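Local coordinates for PUM-HD domain-containing protein (Caenorhabditis elegans, PDB 7CGF), which binds RNA carrying a PUF-binding element through its Pumilio homology domain and probably recognises mRNA 3' untranslated regions, at residues Asp13-Tyr18 and Leu38-Asp43. The protein carries 2 engineered substitutions. Residues are numbered along the deposited sequence; the frame is centred on the assembly and turned at random.
Sequences DLLTRY and LKFAKD
Leu-15 and Phe-40 form the centre of an apolar helix-to-helix contact at the N-terminal end of the Pumilio homology domain, where helix 14-20 packs on helix 37-41 of the first predicted Pumilio repeat in the arc of helical repeats. No hydrogen bond crosses it. Leu-15 CD1 sits over the middle of the Phe-40 ring, 3.8 Å from the centroid and 7° off the normal, a CH-pi contact. With CG anti to the backbone N (chi1 176°), Leu-15 reaches across to helix 37-41, while the Phe-40 side chain runs past it in the opposite direction until CE1 lies 3.7 Å from Leu-15 CA. Leu-14 CD2 approaches CE1 of the Phe-40 ring obliquely at 3.9 Å, and Tyr-18 CD2 comes 4.1 Å from Phe-40 CE2. Ile-33 and Ile-50 add further apolar contacts to Phe-40. Were Phe-40 an alanine, Leu-15 CD1 would probably lose the ring face it rests on and a gap would open between the two helices. At the periphery, Asp-13 OD2 touches the aliphatic Lys-39 CD, with OD2 5.1 Å from Lys-39 NZ, too far for a salt bridge. Asp-13 OD1 instead caps its own helix, accepting from Thr-16 N. Asp-43 caps the following helix through OD2, which accepts from Gly-46 N and forms a salt bridge with Arg-19 NH1, while its CB packs 3.8 Å from Leu-15 CD2.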
ATOM      1  N   ASP A  13     -11.559 -10.258 -42.737  1.00 54.85           N
ATOM      2  CA  ASP A  13     -11.466  -8.872 -42.305  1.00 46.19           C
ATOM      3  C   ASP A  13     -10.002  -8.489 -42.072  1.00 47.93           C
ATOM      4  O   ASP A  13      -9.083  -9.309 -42.176  1.00 49.34           O
ATOM      5  CB  ASP A  13     -12.332  -8.642 -41.063  1.00 49.51           C
ATOM      6  CG  ASP A  13     -11.768  -9.300 -39.809  1.00 49.39           C
ATOM      7  OD1 ASP A  13     -10.933 -10.216 -39.928  1.00 51.22           O
ATOM      8  OD2 ASP A  13     -12.178  -8.907 -38.698  1.00 55.02           O
ATOM      9  N   LEU A  14      -9.787  -7.209 -41.759  1.00 47.33           N
ATOM     10  CA  LEU A  14      -8.431  -6.688 -41.619  1.00 41.63           C
ATOM     11  C   LEU A  14      -7.647  -7.428 -40.539  1.00 42.86           C
ATOM     12  O   LEU A  14      -6.466  -7.745 -40.724  1.00 43.09           O
ATOM     13  CB  LEU A  14      -8.494  -5.194 -41.303  1.00 40.36           C
ATOM     14  CG  LEU A  14      -7.168  -4.453 -41.184  1.00 40.94           C
ATOM     15  CD1 LEU A  14      -6.419  -4.528 -42.500  1.00 43.05           C
ATOM     16  CD2 LEU A  14      -7.417  -3.017 -40.764  1.00 36.27           C
ATOM     17  N   LEU A  15      -8.284  -7.710 -39.400  1.00 42.30           N
ATOM     18  CA  LEU A  15      -7.557  -8.311 -38.286  1.00 38.95           C
ATOM     19  C   LEU A  15      -7.064  -9.711 -38.636  1.00 38.43           C
ATOM     20  O   LEU A  15      -5.909 -10.054 -38.369  1.00 36.13           O
ATOM     21  CB  LEU A  15      -8.434  -8.344 -37.033  1.00 33.26           C
ATOM     22  CG  LEU A  15      -7.788  -9.052 -35.844  1.00 29.89           C
ATOM     23  CD1 LEU A  15      -6.530  -8.301 -35.383  1.00 27.42           C
ATOM     24  CD2 LEU A  15      -8.798  -9.197 -34.717  1.00 28.54           C
ATOM     25  N   THR A  16      -7.924 -10.540 -39.234  1.00 42.35           N
ATOM     26  CA  THR A  16      -7.484 -11.887 -39.590  1.00 44.14           C
ATOM     27  C   THR A  16      -6.408 -11.840 -40.666  1.00 45.44           C
ATOM     28  O   THR A  16      -5.434 -12.603 -40.614  1.00 45.94           O
ATOM     29  CB  THR A  16      -8.672 -12.734 -40.046  1.00 47.69           C
ATOM     30  OG1 THR A  16      -9.245 -12.166 -41.228  1.00 52.12           O
ATOM     31  CG2 THR A  16      -9.716 -12.764 -38.968  1.00 43.00           C
ATOM     32  N   ARG A  17      -6.557 -10.934 -41.635  1.00 45.30           N
ATOM     33  CA  ARG A  17      -5.506 -10.720 -42.623  1.00 49.12           C
ATOM     34  C   ARG A  17      -4.196 -10.320 -41.951  1.00 50.20           C
ATOM     35  O   ARG A  17      -3.134 -10.880 -42.247  1.00 48.29           O
ATOM     36  CB  ARG A  17      -5.954  -9.658 -43.632  1.00 50.07           C
ATOM     37  CG  ARG A  17      -7.002 -10.142 -44.642  1.00 49.28           C
ATOM     38  CD  ARG A  17      -7.845  -8.980 -45.176  1.00 49.80           C
ATOM     39  NE  ARG A  17      -7.019  -7.854 -45.609  1.00 50.83           N
ATOM     40  CZ  ARG A  17      -7.433  -6.590 -45.647  1.00 49.28           C
ATOM     41  NH1 ARG A  17      -8.671  -6.280 -45.274  1.00 45.67           N
ATOM     42  NH2 ARG A  17      -6.610  -5.634 -46.057  1.00 51.42           N
ATOM     43  N   TYR A  18      -4.259  -9.363 -41.017  1.00 48.70           N
ATOM     44  CA  TYR A  18      -3.038  -8.881 -40.374  1.00 47.85           C
ATOM     45  C   TYR A  18      -2.412  -9.950 -39.487  1.00 44.57           C
ATOM     46  O   TYR A  18      -1.183 -10.080 -39.437  1.00 44.13           O
ATOM     47  CB  TYR A  18      -3.329  -7.612 -39.566  1.00 48.81           C
ATOM     48  CG  TYR A  18      -2.156  -7.155 -38.726  1.00 40.36           C
ATOM     49  CD1 TYR A  18      -1.090  -6.471 -39.302  1.00 45.33           C
ATOM     50  CD2 TYR A  18      -2.111  -7.408 -37.361  1.00 40.89           C
ATOM     51  CE1 TYR A  18      -0.013  -6.058 -38.544  1.00 42.79           C
ATOM     52  CE2 TYR A  18      -1.041  -6.996 -36.591  1.00 36.83           C
ATOM     53  CZ  TYR A  18       0.005  -6.323 -37.186  1.00 39.72           C
ATOM     54  OH  TYR A  18       1.070  -5.918 -36.425  1.00 45.69           O
ATOM     55  N   LEU A  38     -12.532  -2.033 -32.353  1.00 23.33           N
ATOM     56  CA  LEU A  38     -12.985  -2.902 -31.273  1.00 19.64           C
ATOM     57  C   LEU A  38     -12.385  -4.299 -31.396  1.00 22.24           C
ATOM     58  O   LEU A  38     -11.841  -4.840 -30.420  1.00 21.64           O
ATOM     59  CB  LEU A  38     -14.514  -2.954 -31.258  1.00 20.98           C
ATOM     60  CG  LEU A  38     -15.171  -3.916 -30.264  1.00 27.14           C
ATOM     61  CD1 LEU A  38     -14.820  -3.572 -28.822  1.00 26.33           C
ATOM     62  CD2 LEU A  38     -16.689  -3.955 -30.464  1.00 29.87           C
ATOM     63  N   LYS A  39     -12.471  -4.904 -32.587  1.00 20.70           N
ATOM     64  CA  LYS A  39     -11.911  -6.239 -32.776  1.00 20.97           C
ATOM     65  C   LYS A  39     -10.405  -6.242 -32.540  1.00 20.17           C
ATOM     66  O   LYS A  39      -9.876  -7.141 -31.870  1.00 18.28           O
ATOM     67  CB  LYS A  39     -12.247  -6.761 -34.182  1.00 22.63           C
ATOM     68  CG  LYS A  39     -13.655  -7.300 -34.334  1.00 36.28           C
ATOM     69  CD  LYS A  39     -13.890  -7.740 -35.781  1.00 37.34           C
ATOM     70  CE  LYS A  39     -15.371  -7.832 -36.146  1.00 50.99           C
ATOM     71  NZ  LYS A  39     -16.061  -8.937 -35.420  1.00 52.35           N
ATOM     72  N   PHE A  40      -9.698  -5.228 -33.054  1.00 20.60           N
ATOM     73  CA  PHE A  40      -8.257  -5.159 -32.852  1.00 18.83           C
ATOM     74  C   PHE A  40      -7.914  -5.062 -31.366  1.00 16.92           C
ATOM     75  O   PHE A  40      -7.032  -5.777 -30.878  1.00 18.48           O
ATOM     76  CB  PHE A  40      -7.674  -3.962 -33.605  1.00 18.83           C
ATOM     77  CG  PHE A  40      -7.084  -4.314 -34.949  1.00 20.56           C
ATOM     78  CD1 PHE A  40      -7.882  -4.428 -36.070  1.00 28.11           C
ATOM     79  CD2 PHE A  40      -5.719  -4.506 -35.078  1.00 24.41           C
ATOM     80  CE1 PHE A  40      -7.325  -4.743 -37.307  1.00 27.91           C
ATOM     81  CE2 PHE A  40      -5.155  -4.823 -36.313  1.00 34.39           C
ATOM     82  CZ  PHE A  40      -5.965  -4.947 -37.422  1.00 27.83           C
ATOM     83  N   ALA A  41      -8.617  -4.192 -30.638  1.00 16.76           N
ATOM     84  CA  ALA A  41      -8.232  -3.890 -29.260  1.00 18.61           C
ATOM     85  C   ALA A  41      -8.495  -5.064 -28.327  1.00 17.53           C
ATOM     86  O   ALA A  41      -7.802  -5.202 -27.305  1.00 15.72           O
ATOM     87  CB  ALA A  41      -8.957  -2.641 -28.758  1.00 14.65           C
ATOM     88  N   LYS A  42      -9.461  -5.929 -28.663  1.00 15.64           N
ATOM     89  CA  LYS A  42      -9.747  -7.107 -27.846  1.00 16.62           C
ATOM     90  C   LYS A  42      -8.923  -8.326 -28.235  1.00 17.26           C
ATOM     91  O   LYS A  42      -9.109  -9.398 -27.641  1.00 16.70           O
ATOM     92  CB  LYS A  42     -11.242  -7.452 -27.910  1.00 18.26           C
ATOM     93  CG  LYS A  42     -12.095  -6.333 -27.379  1.00 17.35           C
ATOM     94  CD  LYS A  42     -13.589  -6.643 -27.423  1.00 25.38           C
ATOM     95  CE  LYS A  42     -13.959  -7.760 -26.476  1.00 31.24           C
ATOM     96  NZ  LYS A  42     -15.422  -8.054 -26.570  1.00 31.33           N
ATOM     97  N   ASP A  43      -8.038  -8.186 -29.217  1.00 18.19           N
ATOM     98  CA  ASP A  43      -7.181  -9.257 -29.700  1.00 19.16           C
ATOM     99  C   ASP A  43      -5.766  -9.059 -29.175  1.00 20.73           C
ATOM    100  O   ASP A  43      -5.290  -7.924 -29.086  1.00 20.16           O
ATOM    101  CB  ASP A  43      -7.174  -9.265 -31.229  1.00 19.71           C
ATOM    102  CG  ASP A  43      -6.372 -10.399 -31.800  1.00 26.96           C
ATOM    103  OD1 ASP A  43      -6.927 -11.518 -31.888  1.00 26.19           O
ATOM    104  OD2 ASP A  43      -5.200 -10.167 -32.172  1.00 24.17           O
TER